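Local coordinates for protein AAR187Cp (Eremothecium gossypii, PDB 3ZIL) that probably regulates the establishment of sister-chromatid cohesion through the cohesin complex, this chain being its all-helical Wap1 domain, at residues I27-S32 and P36-N41; L44-D49 and E70-G75; T83-C88 and R140-T145; K123-S128 and N134-L139. One frame throughout, in Å; residues are numbered along the deposited sequence.

Contact 1. Residues I27-S32 and P36-N41; sequences ILSDNS and PEHRRN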
loop_
_atom_site.group_PDB
_atom_site.type_symbol
_atom_site.label_atom_id
_atom_site.label_comp_id
_atom_site.label_asym_id
_atom_site.label_seq_id
_atom_site.Cartn_x
_atom_site.Cartn_y
_atom_site.Cartn_z
ATOM N N ILE A 27 -3.524 -38.217 -10.027
ATOM C CA ILE A 27 -2.689 -37.184 -9.411
ATOM C C ILE A 27 -3.366 -36.669 -8.130
ATOM O O ILE A 27 -2.688 -36.257 -7.166
ATOM C CB ILE A 27 -2.437 -35.995 -10.383
ATOM C CG1 ILE A 27 -1.031 -35.463 -10.191
ATOM C CG2 ILE A 27 -3.455 -34.896 -10.188
ATOM C CD1 ILE A 27 0.008 -36.461 -10.667
ATOM N N LEU A 28 -4.682 -36.738 -8.092
ATOM C CA LEU A 28 -5.381 -36.232 -6.899
ATOM C C LEU A 28 -5.473 -37.328 -5.838
ATOM O O LEU A 28 -6.572 -37.718 -5.383
ATOM C CB LEU A 28 -6.756 -35.612 -7.229
ATOM C CG LEU A 28 -6.778 -34.471 -8.286
ATOM C CD1 LEU A 28 -8.219 -34.169 -8.711
ATOM C CD2 LEU A 28 -6.029 -33.180 -7.854
ATOM N N SER A 29 -4.309 -37.779 -5.370
ATOM C CA SER A 29 -4.253 -38.913 -4.409
ATOM C C SER A 29 -4.705 -38.427 -3.015
ATOM O O SER A 29 -4.297 -37.369 -2.577
ATOM C CB SER A 29 -2.811 -39.444 -4.319
ATOM O OG SER A 29 -1.935 -38.341 -4.109
ATOM N N ASP A 30 -5.544 -39.194 -2.350
ATOM C CA ASP A 30 -5.952 -38.984 -0.916
ATOM C C ASP A 30 -4.844 -38.476 0.022
ATOM O O ASP A 30 -3.949 -39.258 0.411
ATOM C CB ASP A 30 -6.516 -40.336 -0.376
ATOM C CG ASP A 30 -7.330 -40.163 0.912
ATOM O OD1 ASP A 30 -7.046 -39.231 1.725
ATOM O OD2 ASP A 30 -8.232 -40.994 1.107
ATOM N N ASN A 31 -4.889 -37.177 0.381
ATOM C CA ASN A 31 -3.844 -36.530 1.181
ATOM C C ASN A 31 -3.715 -37.157 2.569
ATOM O O ASN A 31 -2.673 -37.057 3.163
ATOM C CB ASN A 31 -4.088 -34.991 1.316
ATOM C CG ASN A 31 -3.954 -34.239 -0.036
ATOM O OD1 ASN A 31 -2.984 -34.445 -0.752
ATOM N ND2 ASN A 31 -4.930 -33.379 -0.380
ATOM N N SER A 32 -4.736 -37.876 3.033
ATOM C CA SER A 32 -4.691 -38.483 4.379
ATOM C C SER A 32 -3.978 -39.861 4.306
ATOM O O SER A 32 -3.630 -40.466 5.343
ATOM C CB SER A 32 -6.106 -38.606 4.986
ATOM O OG SER A 32 -6.844 -39.557 4.258
ATOM N N PRO A 36 4.011 -35.953 3.082
ATOM C CA PRO A 36 3.941 -34.633 2.446
ATOM C C PRO A 36 4.823 -34.513 1.179
ATOM O O PRO A 36 4.506 -33.724 0.295
ATOM C CB PRO A 36 4.395 -33.673 3.562
ATOM C CG PRO A 36 4.125 -34.419 4.841
ATOM C CD PRO A 36 4.409 -35.870 4.506
ATOM N N GLU A 37 5.898 -35.292 1.091
ATOM C CA GLU A 37 6.768 -35.279 -0.108
ATOM C C GLU A 37 6.016 -35.785 -1.365
ATOM O O GLU A 37 6.157 -35.220 -2.454
ATOM C CB GLU A 37 8.042 -36.125 0.121
ATOM C CG GLU A 37 9.100 -35.987 -0.988
ATOM C CD GLU A 37 10.290 -36.947 -0.844
ATOM O OE1 GLU A 37 10.177 -37.955 -0.109
ATOM O OE2 GLU A 37 11.323 -36.724 -1.502
ATOM N N HIS A 38 5.260 -36.879 -1.215
ATOM C CA HIS A 38 4.508 -37.473 -2.300
ATOM C C HIS A 38 3.439 -36.493 -2.722
ATOM O O HIS A 38 3.208 -36.265 -3.919
ATOM C CB HIS A 38 3.893 -38.808 -1.868
ATOM C CG HIS A 38 3.130 -39.538 -2.981
ATOM N ND1 HIS A 38 3.736 -40.413 -3.846
ATOM C CD2 HIS A 38 1.770 -39.520 -3.339
ATOM C CE1 HIS A 38 2.814 -40.919 -4.706
ATOM N NE2 HIS A 38 1.611 -40.381 -4.393
ATOM N N ARG A 39 2.712 -35.955 -1.752
ATOM C CA ARG A 39 1.712 -34.902 -2.041
ATOM C C ARG A 39 2.368 -33.790 -2.850
ATOM O O ARG A 39 1.912 -33.420 -3.981
ATOM C CB ARG A 39 1.104 -34.368 -0.745
ATOM C CG ARG A 39 0.211 -33.113 -0.915
ATOM C CD ARG A 39 -0.522 -32.757 0.410
ATOM N NE ARG A 39 -1.007 -31.368 0.540
ATOM C CZ ARG A 39 -2.025 -30.799 -0.103
ATOM N NH1 ARG A 39 -2.701 -31.438 -1.096
ATOM N NH2 ARG A 39 -2.332 -29.523 0.196
ATOM N N ARG A 40 3.447 -33.260 -2.277
ATOM C CA ARG A 40 4.197 -32.190 -2.960
ATOM C C ARG A 40 4.562 -32.571 -4.414
ATOM O O ARG A 40 4.530 -31.706 -5.309
ATOM C CB ARG A 40 5.458 -31.817 -2.198
ATOM C CG ARG A 40 6.209 -30.710 -2.888
ATOM C CD ARG A 40 7.484 -30.322 -2.175
ATOM N NE ARG A 40 8.685 -31.170 -2.242
ATOM C CZ ARG A 40 8.965 -32.107 -3.114
ATOM N NH1 ARG A 40 8.112 -32.386 -4.082
ATOM N NH2 ARG A 40 10.122 -32.764 -3.015
ATOM N N ASN A 41 4.946 -33.839 -4.609
ATOM C CA ASN A 41 5.401 -34.297 -5.908
ATOM C C ASN A 41 4.265 -34.401 -6.918
ATOM O O ASN A 41 4.427 -34.005 -8.098
ATOM C CB ASN A 41 6.186 -35.619 -5.774
ATOM C CG ASN A 41 7.622 -35.384 -5.221
ATOM O OD1 ASN A 41 7.995 -34.260 -4.874
ATOM N ND2 ASN A 41 8.387 -36.418 -5.110
#
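Asn31 lies across the side chain of Arg39, its amide turned 75° from the guanidinium plane. This is the tight part: OD1 of Asn31 sits 3.2 Å from CD of Arg39, and ND2 of Asn31 is 3.0 Å from NH1 of Arg39. The latter two are both donors, drawn together by a shared acceptor, Trp71 O, while ND2 also donates to Gln74 OE1. With CG anti to the backbone N (chi1 171°) and the chain extended to NE, Arg39 carries NH2 on to Cys72 O and Gly75 O. The segments belong to a helix-loop-helix connection between helix 20-27 and helix 36-52, in whose loop Asp30 OD1 accepts from Ser32 N at 3.0 Å, an Asx turn. A methionine in place of Arg39 would probably leave the carbonyls of Trp71, Cys72 and Gly75 each with one donor fewer. The solvent side is slack: the exposed His38 ring meets Ser29 OG with CD2 at its edge, 4.0 Å away, while that hydroxyl is hydrogen-bonded to Asn42.

Contact 2. Residues L44-D49 and E70-G75; sequences LRLCLD and EWCFQG
Leu46 pushes its CD2 methyl toward the end of helix 54-72, overlapping Cys72 and the six-membered part of the Trp71 indole. The closer of the two meetings is with sulfur: CD2 of Leu46 lies 3.8 Å from SG of Cys72. Trp71 is touched more lightly, its CZ3 standing 4.3 Å from the same CD2 and approached at a slant. One methyl therefore does the work on the Leu46 side, and it gets there because CG stands anti to the backbone N (chi1 169°), which extends the leucine outward from helix 36-52. On the other side, Cys72 SG is anti to its carbonyl carbon (chi1 -63°) and lies in the plane of the Trp71 ring at its edge, while CB of the same cysteine rests 3.9 Å above the rim of one face of Phe73. The sulfur thus sits between the leucine methyl and the indole edge, and all three residues that touch are buried. Backbones stay well apart, the nearest CA atoms, those of Leu46 and Cys72, being 9.8 Å from each other. Polar ties for the indole lie elsewhere: Trp71 NE1 donates to Ser29 O, and Arg39 makes a cation-pi contact with the ring. Joined by a very short turn, the consecutive helices 36-52 and 54-72 pack here through side-chain ends, in an all-helical domain of the Wap1 family, which is grouped with the TPR clan.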
loop_
_atom_site.group_PDB
_atom_site.type_symbol
_atom_site.label_atom_id
_atom_site.label_comp_id
_atom_site.label_asym_id
_atom_site.label_seq_id
_atom_site.Cartn_x
_atom_site.Cartn_y
_atom_site.Cartn_z
ATOM N N LEU A 44 3.428 -30.830 -7.828
ATOM C CA LEU A 44 4.407 -30.347 -8.813
ATOM C C LEU A 44 4.112 -30.778 -10.237
ATOM O O LEU A 44 4.112 -29.976 -11.221
ATOM C CB LEU A 44 5.842 -30.734 -8.396
ATOM C CG LEU A 44 6.999 -30.425 -9.390
ATOM C CD1 LEU A 44 6.976 -28.888 -9.603
ATOM C CD2 LEU A 44 8.369 -30.882 -8.892
ATOM N N ARG A 45 3.827 -32.057 -10.373
ATOM C CA ARG A 45 3.544 -32.633 -11.620
ATOM C C ARG A 45 2.240 -32.052 -12.185
ATOM O O ARG A 45 2.128 -31.808 -13.394
ATOM C CB ARG A 45 3.518 -34.142 -11.411
ATOM C CG ARG A 45 2.929 -34.927 -12.576
ATOM C CD ARG A 45 3.273 -36.429 -12.345
ATOM N NE ARG A 45 2.905 -37.157 -13.532
ATOM C CZ ARG A 45 2.795 -38.471 -13.637
ATOM N NH1 ARG A 45 3.027 -39.263 -12.594
ATOM N NH2 ARG A 45 2.407 -38.990 -14.817
ATOM N N LEU A 46 1.265 -31.756 -11.316
ATOM C CA LEU A 46 0.017 -31.119 -11.765
ATOM C C LEU A 46 0.217 -29.691 -12.329
ATOM O O LEU A 46 -0.353 -29.335 -13.413
ATOM C CB LEU A 46 -0.974 -31.090 -10.614
ATOM C CG LEU A 46 -2.245 -30.249 -10.762
ATOM C CD1 LEU A 46 -3.068 -30.818 -11.908
ATOM C CD2 LEU A 46 -3.028 -30.070 -9.425
ATOM N N CYS A 47 1.001 -28.901 -11.586
ATOM C CA CYS A 47 1.273 -27.489 -11.920
ATOM C C CYS A 47 1.978 -27.509 -13.263
ATOM O O CYS A 47 1.665 -26.730 -14.170
ATOM C CB CYS A 47 2.142 -26.813 -10.852
ATOM S SG CYS A 47 1.204 -26.620 -9.292
ATOM N N LEU A 48 2.922 -28.427 -13.397
ATOM C CA LEU A 48 3.757 -28.437 -14.627
ATOM C C LEU A 48 2.933 -28.843 -15.896
ATOM O O LEU A 48 3.023 -28.196 -16.935
ATOM C CB LEU A 48 5.022 -29.239 -14.411
ATOM C CG LEU A 48 6.147 -29.043 -15.456
ATOM C CD1 LEU A 48 6.694 -27.616 -15.595
ATOM C CD2 LEU A 48 7.279 -29.956 -15.053
ATOM N N ASP A 49 2.050 -29.832 -15.765
ATOM C CA ASP A 49 1.044 -30.148 -16.793
ATOM C C ASP A 49 0.148 -28.943 -17.150
ATOM O O ASP A 49 -0.108 -28.643 -18.340
ATOM C CB ASP A 49 0.206 -31.338 -16.321
ATOM C CG ASP A 49 1.033 -32.626 -16.221
ATOM O OD1 ASP A 49 2.183 -32.649 -16.680
ATOM O OD2 ASP A 49 0.561 -33.624 -15.677
ATOM N N GLU A 70 -10.069 -28.326 -3.740
ATOM C CA GLU A 70 -10.089 -28.848 -2.351
ATOM C C GLU A 70 -8.882 -29.756 -2.116
ATOM O O GLU A 70 -8.339 -29.799 -1.002
ATOM C CB GLU A 70 -11.401 -29.576 -2.025
ATOM C CG GLU A 70 -12.581 -28.617 -1.918
ATOM C CD GLU A 70 -13.911 -29.279 -1.494
ATOM O OE1 GLU A 70 -14.014 -30.523 -1.414
ATOM O OE2 GLU A 70 -14.874 -28.525 -1.242
ATOM N N TRP A 71 -8.468 -30.458 -3.164
ATOM C CA TRP A 71 -7.251 -31.258 -3.100
ATOM C C TRP A 71 -6.028 -30.384 -2.913
ATOM O O TRP A 71 -5.264 -30.616 -1.951
ATOM C CB TRP A 71 -7.096 -32.217 -4.322
ATOM C CG TRP A 71 -5.881 -33.096 -4.168
ATOM C CD1 TRP A 71 -5.805 -34.312 -3.518
ATOM C CD2 TRP A 71 -4.508 -32.796 -4.586
ATOM N NE1 TRP A 71 -4.513 -34.828 -3.570
ATOM C CE2 TRP A 71 -3.696 -33.967 -4.214
ATOM C CE3 TRP A 71 -3.904 -31.745 -5.316
ATOM C CZ2 TRP A 71 -2.333 -34.029 -4.468
ATOM C CZ3 TRP A 71 -2.535 -31.822 -5.568
ATOM C CH2 TRP A 71 -1.760 -32.935 -5.153
ATOM N N CYS A 72 -5.845 -29.335 -3.741
ATOM C CA CYS A 72 -4.660 -28.490 -3.591
ATOM C C CYS A 72 -4.634 -27.807 -2.214
ATOM O O CYS A 72 -3.574 -27.634 -1.637
ATOM C CB CYS A 72 -4.521 -27.401 -4.689
ATOM S SG CYS A 72 -4.329 -28.129 -6.368
ATOM N N PHE A 73 -5.777 -27.403 -1.688
ATOM C CA PHE A 73 -5.745 -26.489 -0.502
ATOM C C PHE A 73 -6.199 -27.190 0.724
ATOM O O PHE A 73 -6.527 -26.560 1.694
ATOM C CB PHE A 73 -6.515 -25.183 -0.737
ATOM C CG PHE A 73 -5.923 -24.369 -1.849
ATOM C CD1 PHE A 73 -4.750 -23.673 -1.648
ATOM C CD2 PHE A 73 -6.488 -24.377 -3.141
ATOM C CE1 PHE A 73 -4.177 -22.920 -2.701
ATOM C CE2 PHE A 73 -5.926 -23.648 -4.181
ATOM C CZ PHE A 73 -4.739 -22.939 -3.964
ATOM N N GLN A 74 -6.177 -28.518 0.689
ATOM C CA GLN A 74 -6.646 -29.317 1.871
ATOM C C GLN A 74 -5.766 -29.016 3.122
ATOM O O GLN A 74 -6.259 -28.914 4.250
ATOM C CB GLN A 74 -6.659 -30.841 1.554
ATOM C CG GLN A 74 -7.484 -31.604 2.583
ATOM C CD GLN A 74 -7.395 -33.124 2.445
ATOM O OE1 GLN A 74 -6.684 -33.647 1.575
ATOM N NE2 GLN A 74 -8.156 -33.842 3.285
ATOM N N GLY A 75 -4.472 -28.920 2.898
ATOM C CA GLY A 75 -3.529 -28.505 3.922
ATOM C C GLY A 75 -2.747 -27.313 3.380
ATOM O O GLY A 75 -2.338 -27.282 2.181
#

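Contact 3. Residues T83-C88 and R140-T145; sequences TSLLQC and RKLKFT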
loop_
_atom_site.group_PDB
_atom_site.type_symbol
_atom_site.label_atom_id
_atom_site.label_comp_id
_atom_site.label_asym_id
_atom_site.label_seq_id
_atom_site.Cartn_x
_atom_site.Cartn_y
_atom_site.Cartn_z
ATOM N N THR A 83 5.646 -26.247 -1.450
ATOM C CA THR A 83 4.239 -26.572 -1.595
ATOM C C THR A 83 3.431 -25.273 -1.695
ATOM O O THR A 83 2.530 -25.155 -2.527
ATOM C CB THR A 83 3.806 -27.446 -0.427
ATOM O OG1 THR A 83 4.485 -28.707 -0.549
ATOM C CG2 THR A 83 2.331 -27.715 -0.419
ATOM N N SER A 84 3.772 -24.322 -0.836
ATOM C CA SER A 84 3.090 -22.985 -0.786
ATOM C C SER A 84 3.191 -22.186 -2.106
ATOM O O SER A 84 2.217 -21.565 -2.579
ATOM C CB SER A 84 3.729 -22.249 0.394
ATOM O OG SER A 84 3.173 -22.770 1.576
ATOM N N LEU A 85 4.379 -22.239 -2.708
ATOM C CA LEU A 85 4.599 -21.732 -4.035
ATOM C C LEU A 85 3.720 -22.365 -5.123
ATOM O O LEU A 85 3.118 -21.659 -5.942
ATOM C CB LEU A 85 6.050 -21.860 -4.425
ATOM C CG LEU A 85 6.347 -21.030 -5.708
ATOM C CD1 LEU A 85 6.127 -19.517 -5.511
ATOM C CD2 LEU A 85 7.769 -21.309 -6.232
ATOM N N LEU A 86 3.681 -23.704 -5.156
ATOM C CA LEU A 86 2.818 -24.416 -6.055
ATOM C C LEU A 86 1.359 -24.012 -5.830
ATOM O O LEU A 86 0.606 -23.913 -6.782
ATOM C CB LEU A 86 2.975 -25.939 -5.804
ATOM C CG LEU A 86 4.385 -26.503 -5.931
ATOM C CD1 LEU A 86 4.510 -28.029 -5.627
ATOM C CD2 LEU A 86 4.972 -26.136 -7.289
ATOM N N GLN A 87 0.951 -23.842 -4.557
ATOM C CA GLN A 87 -0.414 -23.539 -4.253
ATOM C C GLN A 87 -0.712 -22.133 -4.721
ATOM O O GLN A 87 -1.840 -21.908 -5.142
ATOM C CB GLN A 87 -0.739 -23.632 -2.736
ATOM C CG GLN A 87 -0.733 -25.100 -2.274
ATOM C CD GLN A 87 -0.765 -25.233 -0.774
ATOM O OE1 GLN A 87 0.107 -24.716 -0.078
ATOM N NE2 GLN A 87 -1.711 -26.034 -0.270
ATOM N N CYS A 88 0.235 -21.208 -4.580
ATOM C CA CYS A 88 -0.012 -19.825 -5.121
ATOM C C CYS A 88 -0.202 -19.860 -6.694
ATOM O O CYS A 88 -1.062 -19.177 -7.203
ATOM C CB CYS A 88 1.149 -18.910 -4.815
ATOM S SG CYS A 88 1.426 -18.483 -3.091
ATOM N N ARG A 140 11.386 -21.564 -14.047
ATOM C CA ARG A 140 11.568 -20.795 -15.308
ATOM C C ARG A 140 10.269 -20.314 -15.948
ATOM O O ARG A 140 10.273 -19.327 -16.634
ATOM C CB ARG A 140 12.465 -21.544 -16.355
ATOM C CG ARG A 140 13.898 -21.771 -15.837
ATOM C CD ARG A 140 14.842 -22.421 -16.839
ATOM N NE ARG A 140 14.402 -23.716 -17.370
ATOM C CZ ARG A 140 14.843 -24.909 -16.931
ATOM N NH1 ARG A 140 15.730 -24.973 -15.948
ATOM N NH2 ARG A 140 14.410 -26.051 -17.475
ATOM N N LYS A 141 9.150 -20.976 -15.711
ATOM C CA LYS A 141 7.885 -20.507 -16.272
ATOM C C LYS A 141 6.963 -19.669 -15.368
ATOM O O LYS A 141 6.004 -19.112 -15.858
ATOM C CB LYS A 141 7.096 -21.718 -16.789
ATOM C CG LYS A 141 7.556 -22.211 -18.153
ATOM C CD LYS A 141 7.341 -23.718 -18.311
ATOM C CE LYS A 141 8.048 -24.193 -19.590
ATOM N NZ LYS A 141 7.959 -25.661 -19.630
ATOM N N LEU A 142 7.180 -19.676 -14.042
ATOM C CA LEU A 142 6.203 -19.060 -13.100
ATOM C C LEU A 142 6.313 -17.556 -13.189
ATOM O O LEU A 142 7.393 -17.027 -13.450
ATOM C CB LEU A 142 6.581 -19.441 -11.677
ATOM C CG LEU A 142 6.114 -20.865 -11.309
ATOM C CD1 LEU A 142 6.798 -21.226 -10.020
ATOM C CD2 LEU A 142 4.554 -20.932 -11.214
ATOM N N LYS A 143 5.206 -16.891 -12.997
ATOM C CA LYS A 143 5.196 -15.464 -12.888
ATOM C C LYS A 143 6.122 -14.957 -11.751
ATOM O O LYS A 143 6.694 -13.867 -11.873
ATOM C CB LYS A 143 3.758 -15.043 -12.609
ATOM C CG LYS A 143 3.513 -13.531 -12.674
ATOM C CD LYS A 143 2.014 -13.296 -12.510
ATOM C CE LYS A 143 1.225 -14.057 -13.574
ATOM N NZ LYS A 143 -0.247 -13.864 -13.475
ATOM N N PHE A 144 6.259 -15.694 -10.644
ATOM C CA PHE A 144 7.128 -15.270 -9.488
ATOM C C PHE A 144 7.771 -16.519 -8.921
ATOM O O PHE A 144 7.116 -17.560 -8.847
ATOM C CB PHE A 144 6.295 -14.674 -8.328
ATOM C CG PHE A 144 5.543 -13.390 -8.683
ATOM C CD1 PHE A 144 6.216 -12.160 -8.872
ATOM C CD2 PHE A 144 4.143 -13.404 -8.864
ATOM C CE1 PHE A 144 5.485 -10.944 -9.161
ATOM C CE2 PHE A 144 3.430 -12.202 -9.182
ATOM C CZ PHE A 144 4.078 -10.995 -9.330
ATOM N N THR A 145 9.021 -16.414 -8.449
ATOM C CA THR A 145 9.738 -17.610 -8.044
ATOM C C THR A 145 9.910 -17.751 -6.520
ATOM O O THR A 145 10.666 -18.565 -6.041
ATOM C CB THR A 145 11.016 -17.780 -8.857
ATOM O OG1 THR A 145 11.867 -16.643 -8.667
ATOM C CG2 THR A 145 10.626 -17.892 -10.338
#
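Gln87 NE2 is gripped by two carbonyls, those of Cys72 and Gly75, tying one flank of helix 81-93 down while Leu85, on another flank, meets the segment 140-145. That meeting is apolar. Leu85 and Leu142 reach toward each other tip to tip, CD2 of Leu85 ending 3.9 Å from CD1 of Leu142. The other methyl also finds a neighbour, CD1 of Leu85 lying 4.0 Å from the carbonyl O of Phe144, and CD2 is the same 4.0 Å from the carbonyl O of Thr145. The forked end of one leucine is thus laid against a leucine methyl and two successive peptide groups. Its CG stands anti to the backbone N (chi1 -167°), which sends both methyls off the helix toward residues 142-145. Residues 142-145 are where the chain leaves helix 129-141 on the way to helix 147-158, so the contact seats an interhelical linker on the side of helix 81-93 within the all-helical Wap1 domain. The backbones come near, with CA of Leu85 7.7 Å from CA of Thr145. Leu142 and Leu85 are both buried, whereas Thr145 is exposed and turns its CB away. The Phe144 ring also leads off from Leu85, meeting Tyr150 edge-to-face, and Lys143 NZ forms a salt bridge with Asp92 of helix 81-93.

Contact 4. Residues K123-S128 and N134-L139; sequences KKIAGS and NYQDLL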
loop_
_atom_site.group_PDB
_atom_site.type_symbol
_atom_site.label_atom_id
_atom_site.label_comp_id
_atom_site.label_asym_id
_atom_site.label_seq_id
_atom_site.Cartn_x
_atom_site.Cartn_y
_atom_site.Cartn_z
ATOM N N LYS A 123 16.555 -22.247 -2.127
ATOM C CA LYS A 123 17.081 -22.293 -3.490
ATOM C C LYS A 123 17.196 -23.725 -4.031
ATOM O O LYS A 123 17.399 -23.902 -5.234
ATOM C CB LYS A 123 18.458 -21.651 -3.489
ATOM C CG LYS A 123 18.527 -20.258 -4.091
ATOM C CD LYS A 123 19.991 -19.819 -4.256
ATOM C CE LYS A 123 20.727 -19.691 -2.914
ATOM N NZ LYS A 123 22.198 -19.547 -3.134
ATOM N N LYS A 124 17.107 -24.738 -3.166
ATOM C CA LYS A 124 17.083 -26.153 -3.580
ATOM C C LYS A 124 15.762 -26.886 -3.202
ATOM O O LYS A 124 15.096 -26.540 -2.212
ATOM C CB LYS A 124 18.213 -26.904 -2.869
ATOM C CG LYS A 124 19.598 -26.314 -2.979
ATOM C CD LYS A 124 20.623 -27.341 -2.519
ATOM C CE LYS A 124 21.916 -27.234 -3.319
ATOM N NZ LYS A 124 22.944 -28.219 -2.840
ATOM N N ILE A 125 15.398 -27.914 -3.969
ATOM C CA ILE A 125 14.289 -28.790 -3.576
ATOM C C ILE A 125 14.902 -30.151 -3.144
ATOM O O ILE A 125 15.788 -30.668 -3.830
ATOM C CB ILE A 125 13.126 -28.845 -4.656
ATOM C CG1 ILE A 125 11.991 -29.774 -4.222
ATOM C CG2 ILE A 125 13.578 -29.267 -6.052
ATOM C CD1 ILE A 125 10.797 -29.767 -5.151
ATOM N N ALA A 126 14.518 -30.664 -1.971
ATOM C CA ALA A 126 14.792 -32.062 -1.572
ATOM C C ALA A 126 14.039 -32.968 -2.544
ATOM O O ALA A 126 12.820 -32.881 -2.644
ATOM C CB ALA A 126 14.233 -32.300 -0.175
ATOM N N GLY A 127 14.712 -33.821 -3.292
ATOM C CA GLY A 127 13.947 -34.776 -4.086
ATOM C C GLY A 127 14.764 -35.568 -5.060
ATOM O O GLY A 127 15.958 -35.338 -5.199
ATOM N N SER A 128 14.127 -36.507 -5.747
ATOM C CA SER A 128 14.818 -37.194 -6.840
ATOM C C SER A 128 15.416 -36.188 -7.880
ATOM O O SER A 128 15.109 -34.959 -7.906
ATOM C CB SER A 128 13.864 -38.144 -7.523
ATOM O OG SER A 128 12.938 -37.414 -8.309
ATOM N N ASN A 134 12.159 -31.127 -12.790
ATOM C CA ASN A 134 10.766 -30.655 -12.999
ATOM C C ASN A 134 10.503 -29.323 -12.322
ATOM O O ASN A 134 9.785 -28.453 -12.844
ATOM C CB ASN A 134 9.720 -31.694 -12.516
ATOM C CG ASN A 134 9.439 -32.779 -13.563
ATOM O OD1 ASN A 134 9.845 -32.684 -14.728
ATOM N ND2 ASN A 134 8.727 -33.791 -13.156
ATOM N N TYR A 135 11.111 -29.177 -11.157
ATOM C CA TYR A 135 10.979 -27.949 -10.351
ATOM C C TYR A 135 11.643 -26.740 -11.004
ATOM O O TYR A 135 10.993 -25.721 -11.166
ATOM C CB TYR A 135 11.582 -28.184 -8.995
ATOM C CG TYR A 135 11.527 -26.988 -8.104
ATOM C CD1 TYR A 135 10.280 -26.472 -7.688
ATOM C CD2 TYR A 135 12.711 -26.406 -7.600
ATOM C CE1 TYR A 135 10.219 -25.392 -6.782
ATOM C CE2 TYR A 135 12.658 -25.299 -6.732
ATOM C CZ TYR A 135 11.396 -24.789 -6.330
ATOM O OH TYR A 135 11.320 -23.686 -5.461
ATOM N N GLN A 136 12.929 -26.876 -11.382
ATOM C CA GLN A 136 13.620 -25.875 -12.251
ATOM C C GLN A 136 12.822 -25.492 -13.476
ATOM O O GLN A 136 12.691 -24.321 -13.837
ATOM C CB GLN A 136 15.023 -26.344 -12.727
ATOM C CG GLN A 136 16.051 -26.810 -11.668
ATOM C CD GLN A 136 15.913 -26.219 -10.241
ATOM O OE1 GLN A 136 15.791 -24.974 -10.045
ATOM N NE2 GLN A 136 15.946 -27.134 -9.210
ATOM N N ASP A 137 12.300 -26.484 -14.153
ATOM C CA ASP A 137 11.539 -26.221 -15.360
ATOM C C ASP A 137 10.282 -25.343 -15.031
ATOM O O ASP A 137 10.007 -24.288 -15.685
ATOM C CB ASP A 137 11.226 -27.576 -15.957
ATOM C CG ASP A 137 10.228 -27.549 -17.104
ATOM O OD1 ASP A 137 9.728 -26.486 -17.540
ATOM O OD2 ASP A 137 9.923 -28.668 -17.576
ATOM N N LEU A 138 9.528 -25.745 -14.001
ATOM C CA LEU A 138 8.412 -24.887 -13.546
ATOM C C LEU A 138 8.794 -23.454 -13.157
ATOM O O LEU A 138 8.131 -22.507 -13.608
ATOM C CB LEU A 138 7.604 -25.560 -12.424
ATOM C CG LEU A 138 6.331 -24.770 -12.031
ATOM C CD1 LEU A 138 5.226 -24.817 -13.117
ATOM C CD2 LEU A 138 5.857 -25.352 -10.711
ATOM N N LEU A 139 9.822 -23.317 -12.310
ATOM C CA LEU A 139 10.357 -22.053 -11.877
ATOM C C LEU A 139 10.680 -21.089 -13.020
ATOM O O LEU A 139 10.311 -19.917 -12.946
ATOM C CB LEU A 139 11.622 -22.269 -11.016
ATOM C CG LEU A 139 11.778 -21.941 -9.540
ATOM C CD1 LEU A 139 10.562 -22.200 -8.682
ATOM C CD2 LEU A 139 13.039 -22.634 -8.980
#
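Ile125 lies over one face of the Tyr135 ring, its CB 4.2 Å from the ring centroid and 25° off the normal, a CH-pi contact. The branch that presses hardest is CG2, only 3.4 Å from CD2 of Tyr135, and this is a tight fit. The conformation of Ile125 explains the overlap: CG1 is anti to the backbone N (chi1 180°) and the chain runs on straight to CD1, so that CG2 is left between the backbone N and the carbonyl carbon, facing the near side of the ring. CD1 reaches round to 4.1 Å from CG of Tyr135, so both branches of the isoleucine follow the aromatic surface. Tyr135 in turn is extended from its helix with CG anti to the backbone N, and on the opposite face of the ring Leu139, one helical turn on, sets its CG 4.3 Å above the plane toward the rim. The ring is thereby sandwiched between a loop residue and a residue of its own helix. An alanine in place of Tyr135 would probably leave Ile125 and Leu139 facing a gap, with the loop less firmly seated. Val82 of helix 81-93 touches both Ile125 and Tyr135. Just beyond, Ser128 OG bonds to Val131 N as the N-cap of helix 129-141, so the arrangement is a loop that leads into an N-capped helix and packs back against that helix's flank.

How the contacts relate
All four contacts lie in the N-terminal half of the chain, on the same side of its centre, and none marks a known active site or ligand pocket. Contacts 1 and 2, centres about 8 Å apart, share helix 36-52 and are joined by a probable hydrogen bond from Asn31 ND2 to Gln74 OE1 (2.6 Å). The centre of contact 3 lies about 11 Å from those of contacts 2 and 4. Contact 4 falls inside the chain loop that contact 3 closes, and the two share helix 129-141, with Leu86 CD2 3.6 Å from Leu138 CD2. Contact 1 is about 17 Å from contact 4, centre to centre, yet Arg40 CZ touches Ile125 CD1 at 3.6 Å.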